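Local atomic coordinates of acyl-CoA dehydrogenase FadE3 (Mycobacterium smegmatis, PDB entry 4IV6), a protein that belongs to the acyl-CoA dehydrogenase family of flavoproteins and forms a four-chain assembly that binds dihydroflavine-adenine dinucleotide. Residues Met124-Pro129 and Ser133-Met138; Cys171-Asp176 and Asp229-Gly234; Leu361-Val364 and Thr368-Ile371. All blocks are in the same frame, centred on the assembly; numbering follows the deposited sequence. Where two conformers were deposited one is given.

Contact 1: Met124-Pro129 and Ser133-Met138; sequences MALTEP and SDLQAM. With FDA (dihydroflavine-adenine dinucleotide), chain D.
Atom O2 of the dihydroflavine-adenine dinucleotide is gripped by two successive backbone N-H groups, Leu126 N at 3.0 Å and Thr127 N at 2.9 Å, the second nearly straight at 171°. Flavin N3 donates to Met124 O over 3.0 Å, and flavin N1 donates to Thr127 OG1 over 2.8 Å. The threonine hydroxyl lies beside its own backbone N (chi1 -61°), which brings OG1 to N1, while the backbone N independently serves O2. Together these bonds fix the rotation of the pyrimidine end of the flavin. Leu135 and Met138 pack on Leu126 and Glu128, and Ser133 carries the contact on to the pyrophosphate. Leu135 turns its CD2 methyl against Leu126 O at 3.5 Å, and its CD1 meets Leu126 CD1 at 4.0 Å. Glu128 crosses Met138 at about a right angle, with OE2 3.4 Å from Met138 CB. The buried carboxylate is satisfied by Thr140 OG1 and Lys155 NZ on OE2 and by Arg139 N on OE1, surroundings that would be expected to stabilise its negative charge. Farther along the cofactor, at the pyrophosphate in its middle, Ser133 OG donates to O1A over 2.6 Å. In the fold, strand 122-125 pairs with strand 166-172, while Met238 and Phe235 of helix 234-270 pack on Leu126 and Leu135, respectively.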
loop_
_atom_site.group_PDB
_atom_site.type_symbol
_atom_site.label_atom_id
_atom_site.label_comp_id
_atom_site.label_asym_id
_atom_site.label_seq_id
_atom_site.Cartn_x
_atom_site.Cartn_y
_atom_site.Cartn_z
ATOM N N MET B 124 -31.398 13.837 -3.786
ATOM C CA MET B 124 -31.195 13.338 -5.161
ATOM C C MET B 124 -31.552 11.873 -5.262
ATOM O O MET B 124 -31.007 11.085 -4.519
ATOM C CB MET B 124 -29.722 13.390 -5.570
ATOM C CG MET B 124 -29.081 14.750 -5.662
ATOM S SD MET B 124 -29.777 15.762 -6.979
ATOM C CE MET B 124 -29.600 14.683 -8.378
ATOM N N ALA B 125 -32.378 11.503 -6.234
ATOM C CA ALA B 125 -32.710 10.109 -6.480
ATOM C C ALA B 125 -32.263 9.622 -7.863
ATOM O O ALA B 125 -32.973 9.786 -8.869
ATOM C CB ALA B 125 -34.194 9.870 -6.279
ATOM N N LEU B 126 -31.096 8.992 -7.894
ATOM C CA LEU B 126 -30.522 8.437 -9.120
ATOM C C LEU B 126 -30.485 6.913 -9.071
ATOM O O LEU B 126 -30.934 6.266 -9.991
ATOM C CB LEU B 126 -29.091 8.916 -9.343
ATOM C CG LEU B 126 -28.725 10.396 -9.350
ATOM C CD1 LEU B 126 -27.360 10.638 -9.967
ATOM C CD2 LEU B 126 -29.737 11.209 -10.076
ATOM N N THR B 127 -29.929 6.367 -7.985
ATOM C CA THR B 127 -29.625 4.954 -7.871
ATOM C C THR B 127 -30.860 4.076 -7.954
ATOM O O THR B 127 -31.873 4.344 -7.319
ATOM C CB THR B 127 -28.830 4.698 -6.582
ATOM O OG1 THR B 127 -27.598 5.444 -6.647
ATOM C CG2 THR B 127 -28.524 3.222 -6.386
ATOM N N GLU B 128 -30.755 3.028 -8.767
ATOM C CA GLU B 128 -31.796 2.034 -8.902
ATOM C C GLU B 128 -31.349 0.718 -8.276
ATOM O O GLU B 128 -30.156 0.456 -8.216
ATOM C CB GLU B 128 -32.111 1.805 -10.390
ATOM C CG GLU B 128 -32.567 3.060 -11.121
ATOM C CD GLU B 128 -33.917 2.962 -11.821
ATOM O OE1 GLU B 128 -34.352 1.845 -12.184
ATOM O OE2 GLU B 128 -34.497 4.042 -12.056
ATOM N N PRO B 129 -32.290 -0.143 -7.861
ATOM C CA PRO B 129 -31.879 -1.456 -7.330
ATOM C C PRO B 129 -30.986 -2.230 -8.304
ATOM O O PRO B 129 -30.051 -2.906 -7.869
ATOM C CB PRO B 129 -33.213 -2.201 -7.105
ATOM C CG PRO B 129 -34.254 -1.166 -7.119
ATOM C CD PRO B 129 -33.746 0.049 -7.810
ATOM N N SER B 133 -24.280 2.583 -10.732
ATOM C CA SER B 133 -23.252 3.033 -11.676
ATOM C C SER B 133 -23.786 3.139 -13.093
ATOM O O SER B 133 -23.542 4.133 -13.774
ATOM C CB SER B 133 -22.028 2.092 -11.671
ATOM O OG SER B 133 -21.519 1.907 -10.361
ATOM N N ASP B 134 -24.449 2.075 -13.563
ATOM C CA ASP B 134 -25.001 2.005 -14.897
ATOM C C ASP B 134 -26.360 2.657 -14.921
ATOM O O ASP B 134 -27.404 1.983 -14.999
ATOM C CB ASP B 134 -25.119 0.533 -15.322
ATOM C CG ASP B 134 -25.480 0.371 -16.771
ATOM O OD1 ASP B 134 -25.684 1.403 -17.459
ATOM O OD2 ASP B 134 -25.575 -0.807 -17.217
ATOM N N LEU B 135 -26.363 3.972 -14.843
ATOM C CA LEU B 135 -27.619 4.722 -14.783
ATOM C C LEU B 135 -28.398 4.714 -16.106
ATOM O O LEU B 135 -29.642 4.855 -16.108
ATOM C CB LEU B 135 -27.342 6.140 -14.329
ATOM C CG LEU B 135 -26.956 6.262 -12.851
ATOM C CD1 LEU B 135 -26.604 7.712 -12.587
ATOM C CD2 LEU B 135 -28.048 5.778 -11.881
ATOM N N GLN B 136 -27.689 4.534 -17.224
ATOM C CA GLN B 136 -28.355 4.444 -18.525
ATOM C C GLN B 136 -29.318 3.270 -18.568
ATOM O O GLN B 136 -30.291 3.298 -19.312
ATOM C CB GLN B 136 -27.328 4.293 -19.674
ATOM C CG GLN B 136 -27.955 4.252 -21.058
ATOM C CD GLN B 136 -28.755 5.521 -21.331
ATOM O OE1 GLN B 136 -28.189 6.611 -21.312
ATOM N NE2 GLN B 136 -30.073 5.399 -21.535
ATOM N N ALA B 137 -29.048 2.239 -17.767
ATOM C CA ALA B 137 -29.907 1.068 -17.716
ATOM C C ALA B 137 -31.103 1.231 -16.776
ATOM O O ALA B 137 -31.844 0.276 -16.587
ATOM C CB ALA B 137 -29.109 -0.153 -17.311
ATOM N N MET B 138 -31.308 2.421 -16.203
ATOM C CA MET B 138 -32.360 2.623 -15.221
ATOM C C MET B 138 -33.738 2.285 -15.803
ATOM O O MET B 138 -33.971 2.412 -17.012
ATOM C CB MET B 138 -32.359 4.047 -14.685
ATOM C CG MET B 138 -32.750 5.141 -15.699
ATOM S SD MET B 138 -32.911 6.777 -14.933
ATOM C CE MET B 138 -31.227 7.110 -14.462
HETATM P PA FDA D . -22.656 -1.347 -8.812
HETATM O O1A FDA D . -22.785 -0.316 -9.906
HETATM O O2A FDA D . -23.535 -2.567 -8.807
HETATM O O5B FDA D . -21.122 -1.803 -8.755
HETATM C C5B FDA D . -20.663 -2.925 -7.966
HETATM C C4B FDA D . -19.131 -3.018 -8.076
HETATM O O4B FDA D . -18.706 -3.064 -9.452
HETATM C C3B FDA D . -18.440 -1.801 -7.500
HETATM O O3B FDA D . -17.129 -2.182 -7.029
HETATM C C2B FDA D . -18.356 -0.885 -8.702
HETATM O O2B FDA D . -17.346 0.117 -8.616
HETATM C C1B FDA D . -17.986 -1.884 -9.771
HETATM N N9A FDA D . -18.314 -1.429 -11.149
HETATM C C8A FDA D . -19.557 -1.317 -11.666
HETATM N N7A FDA D . -19.494 -0.924 -12.953
HETATM C C5A FDA D . -18.181 -0.773 -13.253
HETATM C C6A FDA D . -17.406 -0.378 -14.418
HETATM N N6A FDA D . -18.041 -0.056 -15.546
HETATM N N1A FDA D . -16.057 -0.332 -14.353
HETATM C C2A FDA D . -15.416 -0.688 -13.227
HETATM N N3A FDA D . -16.061 -1.060 -12.099
HETATM C C4A FDA D . -17.407 -1.133 -12.072
HETATM N N1 FDA D . -27.754 7.144 -4.444
HETATM C C2 FDA D . -28.605 8.126 -4.726
HETATM O O2 FDA D . -29.056 8.219 -5.884
HETATM N N3 FDA D . -28.993 9.023 -3.802
HETATM C C4 FDA D . -28.588 9.008 -2.532
HETATM O O4 FDA D . -29.008 9.856 -1.699
HETATM C C4X FDA D . -27.618 7.964 -2.144
HETATM N N5 FDA D . -27.152 7.820 -0.886
HETATM C C5X FDA D . -26.631 6.629 -0.498
HETATM C C6 FDA D . -26.525 6.286 0.855
HETATM C C7 FDA D . -25.956 5.078 1.260
HETATM C C7M FDA D . -25.882 4.708 2.719
HETATM C C8 FDA D . -25.454 4.187 0.290
HETATM C C8M FDA D . -24.814 2.860 0.626
HETATM C C9 FDA D . -25.566 4.523 -1.050
HETATM C C9A FDA D . -26.165 5.725 -1.459
HETATM N N10 FDA D . -26.291 6.009 -2.835
HETATM C C10 FDA D . -27.239 6.993 -3.194
HETATM C "C1'" FDA D . -26.137 4.883 -3.763
HETATM C "C2'" FDA D . -24.714 4.916 -4.279
HETATM O "O2'" FDA D . -24.490 6.061 -5.104
HETATM C "C3'" FDA D . -24.454 3.621 -5.049
HETATM O "O3'" FDA D . -24.268 2.579 -4.097
HETATM C "C4'" FDA D . -23.239 3.687 -5.944
HETATM O "O4'" FDA D . -23.667 4.386 -7.125
HETATM C "C5'" FDA D . -22.767 2.288 -6.379
HETATM O "O5'" FDA D . -23.878 1.578 -6.880
HETATM P P FDA D . -24.096 0.012 -6.779
HETATM O O1P FDA D . -25.306 -0.222 -7.661
HETATM O O2P FDA D . -24.155 -0.389 -5.346
HETATM O O3P FDA D . -22.732 -0.565 -7.418
#

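Contact 2: Cys171-Asp176 and Asp229-Gly234; sequences CKTDPD and DDEGRG
Thr173 and Glu231 approach with their CA atoms 6.9 Å apart where strand 166-172 has just ended and the chain of 229-234 is about to enter helix 234-270. The strand runs out into an Asx turn that begins at Asp174, so the contact joins the end of a strand in the middle domain of the acyl-CoA dehydrogenase fold to the entrance of a long helix. Both side chains point across the gap. Thr173 OG1, set between its backbone N and carbonyl carbon (chi1 44°), lies 3.7 Å from Glu231 CB, and Thr173 CB lies 3.8 Å from Glu231 CD. No direct hydrogen bond links the two segments; a water does so instead, 2.6 Å from Thr173 OG1 and donating to Glu231 OE1 over 2.8 Å. The other carboxylate oxygen, OE2, is bonded to Tyr149 OH, which leaves the glutamate held at both oxygens. Ser185 OG provides a second bridge, bonding to Thr173 OG1 as well as to Gly232 N. Gly232 has a positive phi of 91°, a backbone shape in which a beta carbon would be pressed against the Glu231 carbonyl oxygen. Arg233 follows at the N-cap position of helix 234-270. Within the Asx turn, Asp176 N reaches Asp174 OD1 over 3.0 Å, meeting it from above the carboxylate plane, 55° out of it.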
loop_
_atom_site.group_PDB
_atom_site.type_symbol
_atom_site.label_atom_id
_atom_site.label_comp_id
_atom_site.label_asym_id
_atom_site.label_seq_id
_atom_site.Cartn_x
_atom_site.Cartn_y
_atom_site.Cartn_z
ATOM N N CYS B 171 -34.818 10.089 -14.348
ATOM C CA CYS B 171 -35.724 9.102 -14.932
ATOM C C CYS B 171 -35.754 9.216 -16.446
ATOM O O CYS B 171 -35.267 10.182 -17.004
ATOM C CB CYS B 171 -37.117 9.265 -14.348
ATOM S SG CYS B 171 -37.811 10.913 -14.511
ATOM N N LYS B 172 -36.278 8.191 -17.113
ATOM C CA LYS B 172 -36.364 8.170 -18.560
ATOM C C LYS B 172 -37.663 8.788 -19.038
ATOM O O LYS B 172 -38.740 8.180 -18.906
ATOM C CB LYS B 172 -36.210 6.738 -19.108
ATOM C CG LYS B 172 -34.781 6.182 -18.982
ATOM C CD LYS B 172 -34.670 4.754 -19.495
ATOM C CE LYS B 172 -33.217 4.313 -19.521
ATOM N NZ LYS B 172 -33.040 2.855 -19.678
ATOM N N THR B 173 -37.556 9.985 -19.613
ATOM C CA THR B 173 -38.696 10.624 -20.293
ATOM C C THR B 173 -38.888 10.069 -21.689
ATOM O O THR B 173 -39.978 10.181 -22.232
ATOM C CB THR B 173 -38.602 12.162 -20.348
ATOM O OG1 THR B 173 -37.270 12.560 -20.719
ATOM C CG2 THR B 173 -38.964 12.744 -18.970
ATOM N N ASP B 174 -37.838 9.499 -22.272
ATOM C CA ASP B 174 -37.992 8.763 -23.526
ATOM C C ASP B 174 -37.112 7.525 -23.510
ATOM O O ASP B 174 -35.928 7.606 -23.848
ATOM C CB ASP B 174 -37.651 9.648 -24.725
ATOM C CG ASP B 174 -37.804 8.918 -26.063
ATOM O OD1 ASP B 174 -38.351 7.795 -26.096
ATOM O OD2 ASP B 174 -37.343 9.467 -27.085
ATOM N N PRO B 175 -37.693 6.364 -23.144
ATOM C CA PRO B 175 -36.873 5.154 -23.104
ATOM C C PRO B 175 -36.390 4.674 -24.483
ATOM O O PRO B 175 -35.500 3.842 -24.553
ATOM C CB PRO B 175 -37.776 4.108 -22.420
ATOM C CG PRO B 175 -39.141 4.694 -22.346
ATOM C CD PRO B 175 -39.030 6.174 -22.553
ATOM N N ASP B 176 -36.940 5.215 -25.559
ATOM C CA ASP B 176 -36.571 4.816 -26.914
ATOM C C ASP B 176 -35.663 5.836 -27.603
ATOM O O ASP B 176 -35.515 5.789 -28.830
ATOM C CB ASP B 176 -37.847 4.656 -27.757
ATOM C CG ASP B 176 -38.856 3.720 -27.113
ATOM O OD1 ASP B 176 -38.445 2.659 -26.613
ATOM O OD2 ASP B 176 -40.057 4.040 -27.089
ATOM N N ASP B 229 -36.141 23.594 -19.400
ATOM C CA ASP B 229 -37.163 23.674 -20.440
ATOM C C ASP B 229 -37.221 22.451 -21.342
ATOM O O ASP B 229 -38.248 22.230 -21.949
ATOM C CB ASP B 229 -36.947 24.904 -21.327
ATOM C CG ASP B 229 -37.057 26.201 -20.564
ATOM O OD1 ASP B 229 -37.850 26.288 -19.615
ATOM O OD2 ASP B 229 -36.336 27.134 -20.920
ATOM N N ASP B 230 -36.135 21.673 -21.435
ATOM C CA ASP B 230 -36.033 20.585 -22.414
ATOM C C ASP B 230 -35.746 19.259 -21.735
ATOM O O ASP B 230 -34.926 19.193 -20.819
ATOM C CB ASP B 230 -34.898 20.842 -23.399
ATOM C CG ASP B 230 -35.015 22.182 -24.091
ATOM O OD1 ASP B 230 -35.899 22.347 -24.941
ATOM O OD2 ASP B 230 -34.211 23.062 -23.758
ATOM N N GLU B 231 -36.442 18.216 -22.187
ATOM C CA GLU B 231 -36.148 16.838 -21.803
ATOM C C GLU B 231 -34.827 16.387 -22.394
ATOM O O GLU B 231 -34.389 16.922 -23.417
ATOM C CB GLU B 231 -37.253 15.906 -22.303
ATOM C CG GLU B 231 -38.607 16.211 -21.675
ATOM C CD GLU B 231 -39.706 15.326 -22.210
ATOM O OE1 GLU B 231 -39.438 14.623 -23.213
ATOM O OE2 GLU B 231 -40.818 15.325 -21.619
ATOM N N GLY B 232 -34.196 15.409 -21.751
ATOM C CA GLY B 232 -33.019 14.788 -22.293
ATOM C C GLY B 232 -31.678 15.380 -21.910
ATOM O O GLY B 232 -30.670 15.069 -22.571
ATOM N N ARG B 233 -31.645 16.209 -20.859
ATOM C CA ARG B 233 -30.409 16.837 -20.401
ATOM C C ARG B 233 -29.984 16.410 -19.004
ATOM O O ARG B 233 -29.061 17.011 -18.386
ATOM C CB ARG B 233 -30.588 18.339 -20.403
ATOM C CG ARG B 233 -30.969 18.844 -21.774
ATOM C CD ARG B 233 -30.753 20.315 -21.901
ATOM N NE ARG B 233 -30.996 20.704 -23.283
ATOM C CZ ARG B 233 -30.588 21.833 -23.833
ATOM N NH1 ARG B 233 -29.909 22.734 -23.130
ATOM N NH2 ARG B 233 -30.869 22.064 -25.108
ATOM N N GLY B 234 -30.644 15.369 -18.514
ATOM C CA GLY B 234 -30.406 14.867 -17.186
ATOM C C GLY B 234 -28.961 14.554 -16.856
ATOM O O GLY B 234 -28.489 14.967 -15.814
HETATM O O HOH W 1 -37.358 12.719 -23.299
#

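Contact 3: Leu361-Val364 and Thr368-Ile371; sequences LMIV and TNEI. With FDA (dihydroflavine-adenine dinucleotide), chain D.
Thr368 faces both the cofactor and the preceding helix: its OG1 is hydrogen-bonded to O2B of the dihydroflavine-adenine dinucleotide at 2.7 Å, while its CA makes a C-H...O contact with Ile363 O at 3.4 Å. The ribose hydroxyl O2B donates in turn to Glu370 OE1 over 2.7 Å. Ile371 lays CD1 against adenine C5A at 3.7 Å; at the flavin end, Leu361 CD2 touches methyl C7M at 3.5 Å. Behind this shell, the same OG1 accepts from Ile371 N (3.1 Å, 170°), capping the start of helix 369-383. Its place between the Thr368 backbone N and carbonyl carbon (chi1 72°) puts it where Ile371 N and O2B both reach it. Asn369 N gives a weak hydrogen bond to Ile363 O, 3.2 Å long and bent to 128°. The asparagine side chain crosses that of Ile363 at about a right angle, with ND2 3.7 Å from Ile363 CG1. Its amide is positioned by helix 316-340: Lys323 NZ bonds to OD1, and Ser327 OG and Glu328 OE2 bond to ND2. Helices 234-270 and 83-102 pack against Met362 of helix 352-364, and Gly342 of the second subunit meets Val364.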
loop_
_atom_site.group_PDB
_atom_site.type_symbol
_atom_site.label_atom_id
_atom_site.label_comp_id
_atom_site.label_asym_id
_atom_site.label_seq_id
_atom_site.Cartn_x
_atom_site.Cartn_y
_atom_site.Cartn_z
ATOM N N LEU B 361 -18.477 4.520 3.620
ATOM C CA LEU B 361 -19.617 5.149 2.940
ATOM C C LEU B 361 -19.161 6.035 1.795
ATOM O O LEU B 361 -19.736 5.964 0.704
ATOM C CB LEU B 361 -20.458 5.963 3.916
ATOM C CG LEU B 361 -21.771 6.605 3.420
ATOM C CD1 LEU B 361 -21.563 8.006 2.891
ATOM C CD2 LEU B 361 -22.519 5.763 2.385
ATOM N N MET B 362 -18.135 6.859 2.016
ATOM C CA MET B 362 -17.661 7.803 1.004
ATOM C C MET B 362 -16.924 7.116 -0.137
ATOM O O MET B 362 -16.714 7.705 -1.186
ATOM C CB MET B 362 -16.758 8.866 1.642
ATOM C CG MET B 362 -17.522 9.893 2.472
ATOM S SD MET B 362 -18.056 9.293 4.082
ATOM C CE MET B 362 -16.557 9.613 5.052
ATOM N N ILE B 363 -16.536 5.873 0.073
ATOM C CA ILE B 363 -15.863 5.062 -0.939
ATOM C C ILE B 363 -16.847 4.327 -1.868
ATOM O O ILE B 363 -16.670 4.359 -3.093
ATOM C CB ILE B 363 -14.940 4.047 -0.234
ATOM C CG1 ILE B 363 -13.693 4.769 0.266
ATOM C CG2 ILE B 363 -14.530 2.913 -1.141
ATOM C CD1 ILE B 363 -12.780 3.890 1.103
ATOM N N VAL B 364 -17.858 3.664 -1.298
ATOM C CA VAL B 364 -18.758 2.765 -2.060
ATOM C C VAL B 364 -20.149 3.305 -2.292
ATOM O O VAL B 364 -20.882 2.775 -3.137
ATOM C CB VAL B 364 -18.965 1.372 -1.401
ATOM C CG1 VAL B 364 -17.647 0.699 -1.164
ATOM C CG2 VAL B 364 -19.777 1.446 -0.097
ATOM N N THR B 368 -19.007 5.045 -6.704
ATOM C CA THR B 368 -17.861 4.263 -6.260
ATOM C C THR B 368 -16.510 4.827 -6.713
ATOM O O THR B 368 -16.391 5.531 -7.711
ATOM C CB THR B 368 -17.925 2.801 -6.745
ATOM O OG1 THR B 368 -17.665 2.747 -8.150
ATOM C CG2 THR B 368 -19.275 2.168 -6.407
ATOM N N ASN B 369 -15.465 4.436 -6.004
ATOM C CA ASN B 369 -14.152 4.878 -6.379
ATOM C C ASN B 369 -13.637 4.224 -7.668
ATOM O O ASN B 369 -12.815 4.829 -8.358
ATOM C CB ASN B 369 -13.188 4.806 -5.203
ATOM C CG ASN B 369 -13.320 6.015 -4.278
ATOM O OD1 ASN B 369 -14.046 6.961 -4.581
ATOM N ND2 ASN B 369 -12.661 5.957 -3.132
ATOM N N GLU B 370 -14.158 3.041 -8.039
ATOM C CA GLU B 370 -13.815 2.458 -9.339
ATOM C C GLU B 370 -14.382 3.340 -10.468
ATOM O O GLU B 370 -13.670 3.690 -11.418
ATOM C CB GLU B 370 -14.286 1.014 -9.494
ATOM C CG GLU B 370 -13.655 0.021 -8.494
ATOM C CD GLU B 370 -14.157 0.168 -7.070
ATOM O OE1 GLU B 370 -15.317 0.578 -6.879
ATOM O OE2 GLU B 370 -13.365 -0.101 -6.123
ATOM N N ILE B 371 -15.641 3.744 -10.344
ATOM C CA ILE B 371 -16.216 4.633 -11.348
ATOM C C ILE B 371 -15.460 5.967 -11.348
ATOM O O ILE B 371 -15.172 6.524 -12.401
ATOM C CB ILE B 371 -17.722 4.894 -11.155
ATOM C CG1 ILE B 371 -18.508 3.599 -11.333
ATOM C CG2 ILE B 371 -18.207 5.977 -12.132
ATOM C CD1 ILE B 371 -18.343 2.925 -12.667
HETATM P PA FDA D . -22.656 -1.347 -8.812
HETATM O O1A FDA D . -22.785 -0.316 -9.906
HETATM O O2A FDA D . -23.535 -2.567 -8.807
HETATM O O5B FDA D . -21.122 -1.803 -8.755
HETATM C C5B FDA D . -20.663 -2.925 -7.966
HETATM C C4B FDA D . -19.131 -3.018 -8.076
HETATM O O4B FDA D . -18.706 -3.064 -9.452
HETATM C C3B FDA D . -18.440 -1.801 -7.500
HETATM O O3B FDA D . -17.129 -2.182 -7.029
HETATM C C2B FDA D . -18.356 -0.885 -8.702
HETATM O O2B FDA D . -17.346 0.117 -8.616
HETATM C C1B FDA D . -17.986 -1.884 -9.771
HETATM N N9A FDA D . -18.314 -1.429 -11.149
HETATM C C8A FDA D . -19.557 -1.317 -11.666
HETATM N N7A FDA D . -19.494 -0.924 -12.953
HETATM C C5A FDA D . -18.181 -0.773 -13.253
HETATM C C6A FDA D . -17.406 -0.378 -14.418
HETATM N N6A FDA D . -18.041 -0.056 -15.546
HETATM N N1A FDA D . -16.057 -0.332 -14.353
HETATM C C2A FDA D . -15.416 -0.688 -13.227
HETATM N N3A FDA D . -16.061 -1.060 -12.099
HETATM C C4A FDA D . -17.407 -1.133 -12.072
HETATM N N1 FDA D . -27.754 7.144 -4.444
HETATM C C2 FDA D . -28.605 8.126 -4.726
HETATM O O2 FDA D . -29.056 8.219 -5.884
HETATM N N3 FDA D . -28.993 9.023 -3.802
HETATM C C4 FDA D . -28.588 9.008 -2.532
HETATM O O4 FDA D . -29.008 9.856 -1.699
HETATM C C4X FDA D . -27.618 7.964 -2.144
HETATM N N5 FDA D . -27.152 7.820 -0.886
HETATM C C5X FDA D . -26.631 6.629 -0.498
HETATM C C6 FDA D . -26.525 6.286 0.855
HETATM C C7 FDA D . -25.956 5.078 1.260
HETATM C C7M FDA D . -25.882 4.708 2.719
HETATM C C8 FDA D . -25.454 4.187 0.290
HETATM C C8M FDA D . -24.814 2.860 0.626
HETATM C C9 FDA D . -25.566 4.523 -1.050
HETATM C C9A FDA D . -26.165 5.725 -1.459
HETATM N N10 FDA D . -26.291 6.009 -2.835
HETATM C C10 FDA D . -27.239 6.993 -3.194
HETATM C "C1'" FDA D . -26.137 4.883 -3.763
HETATM C "C2'" FDA D . -24.714 4.916 -4.279
HETATM O "O2'" FDA D . -24.490 6.061 -5.104
HETATM C "C3'" FDA D . -24.454 3.621 -5.049
HETATM O "O3'" FDA D . -24.268 2.579 -4.097
HETATM C "C4'" FDA D . -23.239 3.687 -5.944
HETATM O "O4'" FDA D . -23.667 4.386 -7.125
HETATM C "C5'" FDA D . -22.767 2.288 -6.379
HETATM O "O5'" FDA D . -23.878 1.578 -6.880
HETATM P P FDA D . -24.096 0.012 -6.779
HETATM O O1P FDA D . -25.306 -0.222 -7.661
HETATM O O2P FDA D . -24.155 -0.389 -5.346
HETATM O O3P FDA D . -22.732 -0.565 -7.418
#

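In the fold
From the N terminus the contacts come in series, none nesting in or crossing another. Contact 1 closes a loop of three residues just after strand 122-125. Contact 2 then closes a much longer one, 52 residues rich in strand, bringing the end of strand 166-172 to the start of helix 234-270. Contact 3 closes another three-residue connection, between helices 352-364 and 369-383. Contacts 1 and 2 touch through Lys172 NZ, which reaches Met138 O, and their strands are neighbours in one sheet. Contacts 1 and 3 meet where Ser133 OG packs on Ile371 CG1, and both touch the same cofactor and the second subunit. Contacts 2 and 3 remain about 14 Å apart at their nearest atoms.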